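Aminotransferase class-III (Ochrobactrum anthropi, PDB 5GHG) probably transfers amino groups between amines and carbonyl compounds, as a class-III omega-transaminase that uses the pyridoxal phosphate cofactor, here bound in its pyridoxamine form. Local coordinates at residues A53-L58 / C426-I431; C262-T267 / K287-S292. The protein carries 1 engineered substitution. One frame throughout, in Å; residues are numbered along the deposited sequence.

Both contacts are buried, and their centres lie about 10 Å apart. Contact 1 joins two chain segments that leave the sheet holding strands 49-52 and 422-425. Contact 2 joins loops that follow neighbouring strands, 254-258 and 282-285, of the other sheet, beside the cofactor. Contact 1 depends mainly on backbone atoms, prolines and a cysteine. Contact 2 depends on a glutamine amide, a guanidinium group and a phenylalanine ring. The two contacts meet directly. R266 NH1 lies 2.6 Å from P427 O, a probable hydrogen bond. K287 NZ lies 2.9 Å from L57 O, also a probable hydrogen bond. Each contact also reaches the second subunit.

Contact 1. Residues A53-L58 / C426-I431; sequences AMSGLL and CPPLII. Engineered in segment 53-58: L58 (natural residue Trp).
The carbonyl oxygen of A53 takes the backbone N-H of C426, with 2.7 Å between A53 O and C426 N. The bond is close to straight: the angle at the hydrogen is 160°. The donor also sits nearly along the C=O axis of A53. P427 N is 3.1 Å from the same A53 O but has no hydrogen to give, and the ring carbon P427 CD lies 3.7 Å from that oxygen. M54 CB points away, but the chain bends at chi2 and chi3 and brings M54 SD to 4.2 Å from C426 N. The side chain also touches R417. The backbone of M54 stays close, and M54 C is 3.2 Å from C426 O.

Both segments continue from strands of one mixed sheet. Strand 49-52 runs into the first segment. Strand 422-425 runs into the second, which leads on to helix 433-455. Strand 414-419 lies between those two strands. The contact joins the two chain segments where they leave the sheet, probably that of the smaller domain of a fold type I aminotransferase. M439 of the helix packs on A53 and P427. Residues 55-58 form a short, weakly bonded helical turn, with L58 N donating to M54 O.

C426 also makes the apolar part of the contact. Its SG is anti to the backbone N (chi1 -178°), which carries the sulfur alongside L58. C426 SG is 3.6 Å from L58 CB, and it also meets CG and CD2 of that leucine. L58 is an engineered residue in place of tryptophan. Its side chain lies about 6 Å from the bound cofactor and touches I261. S55 OG appears to donate to C426 O, but the hydroxyl is modelled too close to P427, so its position is doubtful. C426 SG also packs on the guanidinium carbon of R266.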
loop_
_atom_site.group_PDB
_atom_site.type_symbol
_atom_site.label_atom_id
_atom_site.label_comp_id
_atom_site.label_asym_id
_atom_site.label_seq_id
_atom_site.Cartn_x
_atom_site.Cartn_y
_atom_site.Cartn_z
ATOM N N ALA B 53 20.581 -9.427 10.819
ATOM C CA ALA B 53 21.253 -8.205 11.180
ATOM C C ALA B 53 20.596 -6.983 10.548
ATOM O O ALA B 53 20.999 -5.860 10.859
ATOM C CB ALA B 53 22.729 -8.271 10.804
ATOM N N MET B 54 19.607 -7.183 9.678
ATOM C CA MET B 54 18.819 -6.098 9.105
ATOM C C MET B 54 17.435 -5.975 9.729
ATOM O O MET B 54 16.661 -5.107 9.305
ATOM C CB MET B 54 18.656 -6.301 7.588
ATOM C CG MET B 54 19.952 -6.226 6.804
ATOM S SD MET B 54 20.687 -4.620 7.050
ATOM C CE MET B 54 19.487 -3.564 6.231
ATOM N N SER B 55 17.086 -6.829 10.693
ATOM C CA SER B 55 15.731 -6.821 11.241
ATOM C C SER B 55 14.686 -6.966 10.134
ATOM O O SER B 55 13.626 -6.329 10.155
ATOM C CB SER B 55 15.468 -5.552 12.050
ATOM O OG SER B 55 16.463 -5.365 13.043
ATOM N N GLY B 56 14.991 -7.800 9.147
ATOM C CA GLY B 56 14.075 -7.959 8.031
ATOM C C GLY B 56 14.264 -6.821 7.056
ATOM O O GLY B 56 15.245 -6.811 6.311
ATOM N N LEU B 57 13.374 -5.835 7.064
ATOM C CA LEU B 57 13.615 -4.631 6.262
ATOM C C LEU B 57 13.754 -3.426 7.175
ATOM O O LEU B 57 13.000 -2.455 7.063
ATOM C CB LEU B 57 12.494 -4.408 5.230
ATOM C CG LEU B 57 12.378 -5.421 4.088
ATOM C CD1 LEU B 57 11.227 -5.106 3.138
ATOM C CD2 LEU B 57 13.688 -5.500 3.321
ATOM N N LEU B 58 14.730 -3.493 8.083
ATOM C CA LEU B 58 14.981 -2.452 9.077
ATOM C C LEU B 58 13.748 -2.177 9.927
ATOM O O LEU B 58 13.515 -1.045 10.364
ATOM C CB LEU B 58 15.493 -1.175 8.399
ATOM C CG LEU B 58 16.752 -1.312 7.532
ATOM C CD1 LEU B 58 16.418 -1.833 6.127
ATOM C CD2 LEU B 58 17.549 -0.005 7.443
ATOM N N CYS B 426 21.465 -3.233 10.903
ATOM C CA CYS B 426 20.320 -2.592 11.531
ATOM C C CYS B 426 19.575 -3.658 12.329
ATOM O O CYS B 426 18.444 -4.034 11.999
ATOM C CB CYS B 426 19.422 -1.961 10.458
ATOM S SG CYS B 426 17.986 -1.059 11.038
ATOM N N PRO B 427 20.211 -4.194 13.369
ATOM C CA PRO B 427 19.669 -5.386 14.042
ATOM C C PRO B 427 18.518 -5.040 14.970
ATOM O O PRO B 427 18.283 -3.861 15.275
ATOM C CB PRO B 427 20.880 -5.931 14.809
ATOM C CG PRO B 427 21.704 -4.679 15.114
ATOM C CD PRO B 427 21.553 -3.835 13.858
ATOM N N PRO B 428 17.770 -6.043 15.433
ATOM C CA PRO B 428 16.609 -5.768 16.275
ATOM C C PRO B 428 17.001 -5.058 17.571
ATOM O O PRO B 428 18.104 -5.231 18.089
ATOM C CB PRO B 428 16.014 -7.148 16.534
ATOM C CG PRO B 428 16.495 -7.990 15.383
ATOM C CD PRO B 428 17.880 -7.476 15.088
ATOM N N LEU B 429 16.071 -4.242 18.071
ATOM C CA LEU B 429 16.267 -3.465 19.291
ATOM C C LEU B 429 16.555 -4.347 20.497
ATOM O O LEU B 429 17.111 -3.859 21.488
ATOM C CB LEU B 429 15.024 -2.618 19.576
ATOM C CG LEU B 429 14.468 -1.750 18.443
ATOM C CD1 LEU B 429 13.167 -1.056 18.894
ATOM C CD2 LEU B 429 15.503 -0.720 18.051
ATOM N N ILE B 430 16.190 -5.637 20.428
ATOM C CA ILE B 430 16.389 -6.575 21.520
ATOM C C ILE B 430 17.772 -7.224 21.530
ATOM O O ILE B 430 18.053 -8.051 22.416
ATOM C CB ILE B 430 15.341 -7.710 21.482
ATOM C CG1 ILE B 430 15.416 -8.474 20.155
ATOM C CG2 ILE B 430 13.908 -7.186 21.782
ATOM C CD1 ILE B 430 14.767 -9.862 20.223
ATOM N N ILE B 431 18.634 -6.912 20.566
ATOM C CA ILE B 431 19.944 -7.565 20.510
ATOM C C ILE B 431 20.746 -7.244 21.782
ATOM O O ILE B 431 20.550 -6.204 22.418
ATOM C CB ILE B 431 20.700 -7.151 19.240
ATOM C CG1 ILE B 431 21.889 -8.095 18.986
ATOM C CG2 ILE B 431 21.110 -5.684 19.298
ATOM C CD1 ILE B 431 22.495 -7.967 17.602
#

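Contact 2. Residues C262-T267 / K287-S292; sequences CGFGRT and KQLSSS. With PMP (4'-deoxy-4'-aminopyridoxal-5'-phosphate), chain C.
Q288 has CG anti to its carbonyl carbon (chi1 -61°), and extension beyond CG carries the amide to G263 O and R266 NH2. R266 CG is anti to the backbone N, and the chain bends at its next two torsions. The R266 side chain crosses that of Q288 at about a right angle, with guanidinium and amide planes 40° apart. The contact lies beside the cofactor site, next to K287, in what is probably a fold type I aminotransferase. The amide uses both ends. Q288 NE2 donates to G263 O at 2.9 Å, in the carbonyl plane of G263. R266 NH2 donates to Q288 OE1 at 2.8 Å, a more bent bond (139° at the hydrogen) with the donor above the amide carbonyl plane. R266 NH1 is hydrogen-bonded outside these segments, to P427 O and L379 O. A water bridges G263 O and Q288 N. The F264 ring lies beside L289, pointing the same way, with F264 CZ 3.6 Å from L289 CD1. L101 packs on both side chains. K287 is probably the lysine that bonds the cofactor in this family. Here it is detached, with K287 NZ 3.3 Å from N4A of the pyridoxamine phosphate.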
loop_
_atom_site.group_PDB
_atom_site.type_symbol
_atom_site.label_atom_id
_atom_site.label_comp_id
_atom_site.label_asym_id
_atom_site.label_seq_id
_atom_site.Cartn_x
_atom_site.Cartn_y
_atom_site.Cartn_z
ATOM N N CYS B 262 13.941 5.535 11.023
ATOM C CA CYS B 262 14.567 6.038 12.248
ATOM C C CYS B 262 13.647 5.969 13.457
ATOM O O CYS B 262 14.130 6.066 14.594
ATOM C CB CYS B 262 15.050 7.482 12.025
ATOM S SG CYS B 262 16.330 7.600 10.719
ATOM N N GLY B 263 12.347 5.816 13.260
ATOM C CA GLY B 263 11.410 5.943 14.364
ATOM C C GLY B 263 11.496 4.785 15.343
ATOM O O GLY B 263 11.859 3.654 14.987
ATOM N N PHE B 264 11.177 5.090 16.598
ATOM C CA PHE B 264 11.027 4.116 17.680
ATOM C C PHE B 264 12.343 3.475 18.090
ATOM O O PHE B 264 12.409 2.276 18.327
ATOM C CB PHE B 264 9.955 3.081 17.314
ATOM C CG PHE B 264 8.645 3.718 16.928
ATOM C CD1 PHE B 264 7.849 4.318 17.896
ATOM C CD2 PHE B 264 8.259 3.816 15.605
ATOM C CE1 PHE B 264 6.657 4.959 17.534
ATOM C CE2 PHE B 264 7.082 4.447 15.233
ATOM C CZ PHE B 264 6.283 5.023 16.200
ATOM N N GLY B 265 13.393 4.290 18.225
ATOM C CA GLY B 265 14.614 3.891 18.922
ATOM C C GLY B 265 15.815 3.553 18.060
ATOM O O GLY B 265 16.885 3.284 18.603
ATOM N N ARG B 266 15.692 3.609 16.739
ATOM C CA ARG B 266 16.746 3.114 15.862
ATOM C C ARG B 266 18.042 3.923 15.974
ATOM O O ARG B 266 19.127 3.360 15.820
ATOM C CB ARG B 266 16.246 3.099 14.418
ATOM C CG ARG B 266 17.267 2.658 13.380
ATOM C CD ARG B 266 17.856 1.314 13.725
ATOM N NE ARG B 266 16.848 0.259 13.848
ATOM C CZ ARG B 266 17.125 -0.991 14.202
ATOM N NH1 ARG B 266 18.384 -1.336 14.487
ATOM N NH2 ARG B 266 16.168 -1.877 14.284
ATOM N N THR B 267 17.960 5.232 16.221
ATOM C CA THR B 267 19.153 6.084 16.122
ATOM C C THR B 267 19.712 6.497 17.486
ATOM O O THR B 267 20.559 7.392 17.549
ATOM C CB THR B 267 18.879 7.327 15.273
ATOM O OG1 THR B 267 17.970 8.199 15.964
ATOM C CG2 THR B 267 18.294 6.932 13.932
ATOM N N LYS B 287 6.957 0.552 9.944
ATOM C CA LYS B 287 8.001 -0.420 10.292
ATOM C C LYS B 287 8.054 -0.720 11.774
ATOM O O LYS B 287 7.267 -1.544 12.260
ATOM C CB LYS B 287 9.358 0.059 9.795
ATOM C CG LYS B 287 9.547 -0.124 8.289
ATOM C CD LYS B 287 10.963 0.285 7.893
ATOM C CE LYS B 287 11.050 0.605 6.411
ATOM N NZ LYS B 287 11.411 -0.526 5.571
ATOM N N GLN B 288 8.970 -0.073 12.518
ATOM C CA GLN B 288 9.065 -0.412 13.933
ATOM C C GLN B 288 7.825 -0.000 14.711
ATOM O O GLN B 288 7.679 -0.409 15.860
ATOM C CB GLN B 288 10.313 0.210 14.580
ATOM C CG GLN B 288 11.616 -0.266 13.950
ATOM C CD GLN B 288 12.822 -0.141 14.866
ATOM O OE1 GLN B 288 13.555 -1.112 15.064
ATOM N NE2 GLN B 288 13.046 1.049 15.418
ATOM N N LEU B 289 6.948 0.808 14.118
ATOM C CA LEU B 289 5.648 1.092 14.718
ATOM C C LEU B 289 4.928 -0.191 15.132
ATOM O O LEU B 289 4.318 -0.262 16.205
ATOM C CB LEU B 289 4.801 1.883 13.717
ATOM C CG LEU B 289 3.361 2.222 14.077
ATOM C CD1 LEU B 289 3.319 3.091 15.325
ATOM C CD2 LEU B 289 2.668 2.920 12.902
ATOM N N SER B 290 5.007 -1.233 14.301
ATOM C CA SER B 290 4.418 -2.523 14.628
ATOM C C SER B 290 5.441 -3.646 14.621
ATOM O O SER B 290 5.055 -4.829 14.693
ATOM C CB SER B 290 3.278 -2.855 13.653
ATOM O OG SER B 290 3.810 -3.152 12.354
ATOM N N SER B 291 6.730 -3.317 14.520
ATOM C CA SER B 291 7.779 -4.302 14.240
ATOM C C SER B 291 7.458 -5.133 12.997
ATOM O O SER B 291 7.902 -6.278 12.866
ATOM C CB SER B 291 8.021 -5.214 15.458
ATOM O OG SER B 291 8.604 -4.469 16.511
ATOM N N SER B 292 6.670 -4.572 12.089
ATOM C CA SER B 292 6.205 -5.258 10.874
ATOM C C SER B 292 5.378 -6.510 11.160
ATOM O O SER B 292 5.177 -7.331 10.265
ATOM C CB SER B 292 7.384 -5.617 9.959
ATOM O OG SER B 292 7.909 -4.450 9.359
HETATM N N1 PMP C . 10.255 5.861 3.732
HETATM C C2 PMP C . 11.385 5.222 4.140
HETATM C C2A PMP C . 12.472 6.023 4.792
HETATM C C3 PMP C . 11.563 3.837 3.930
HETATM O O3 PMP C . 12.760 3.273 4.291
HETATM C C4 PMP C . 10.519 3.080 3.321
HETATM C C4A PMP C . 10.581 1.575 3.127
HETATM N N4A PMP C . 11.867 1.064 2.727
HETATM C C5 PMP C . 9.349 3.784 2.927
HETATM C C6 PMP C . 9.215 5.138 3.194
HETATM C C5A PMP C . 8.203 3.106 2.240
HETATM O O4P PMP C . 7.539 2.217 3.142
HETATM P P PMP C . 6.711 0.940 2.529
HETATM O O1P PMP C . 5.810 1.432 1.455
HETATM O O2P PMP C . 5.972 0.388 3.734
HETATM O O3P PMP C . 7.702 -0.045 1.949
HETATM O O HOH W 1 10.598 2.664 12.451
#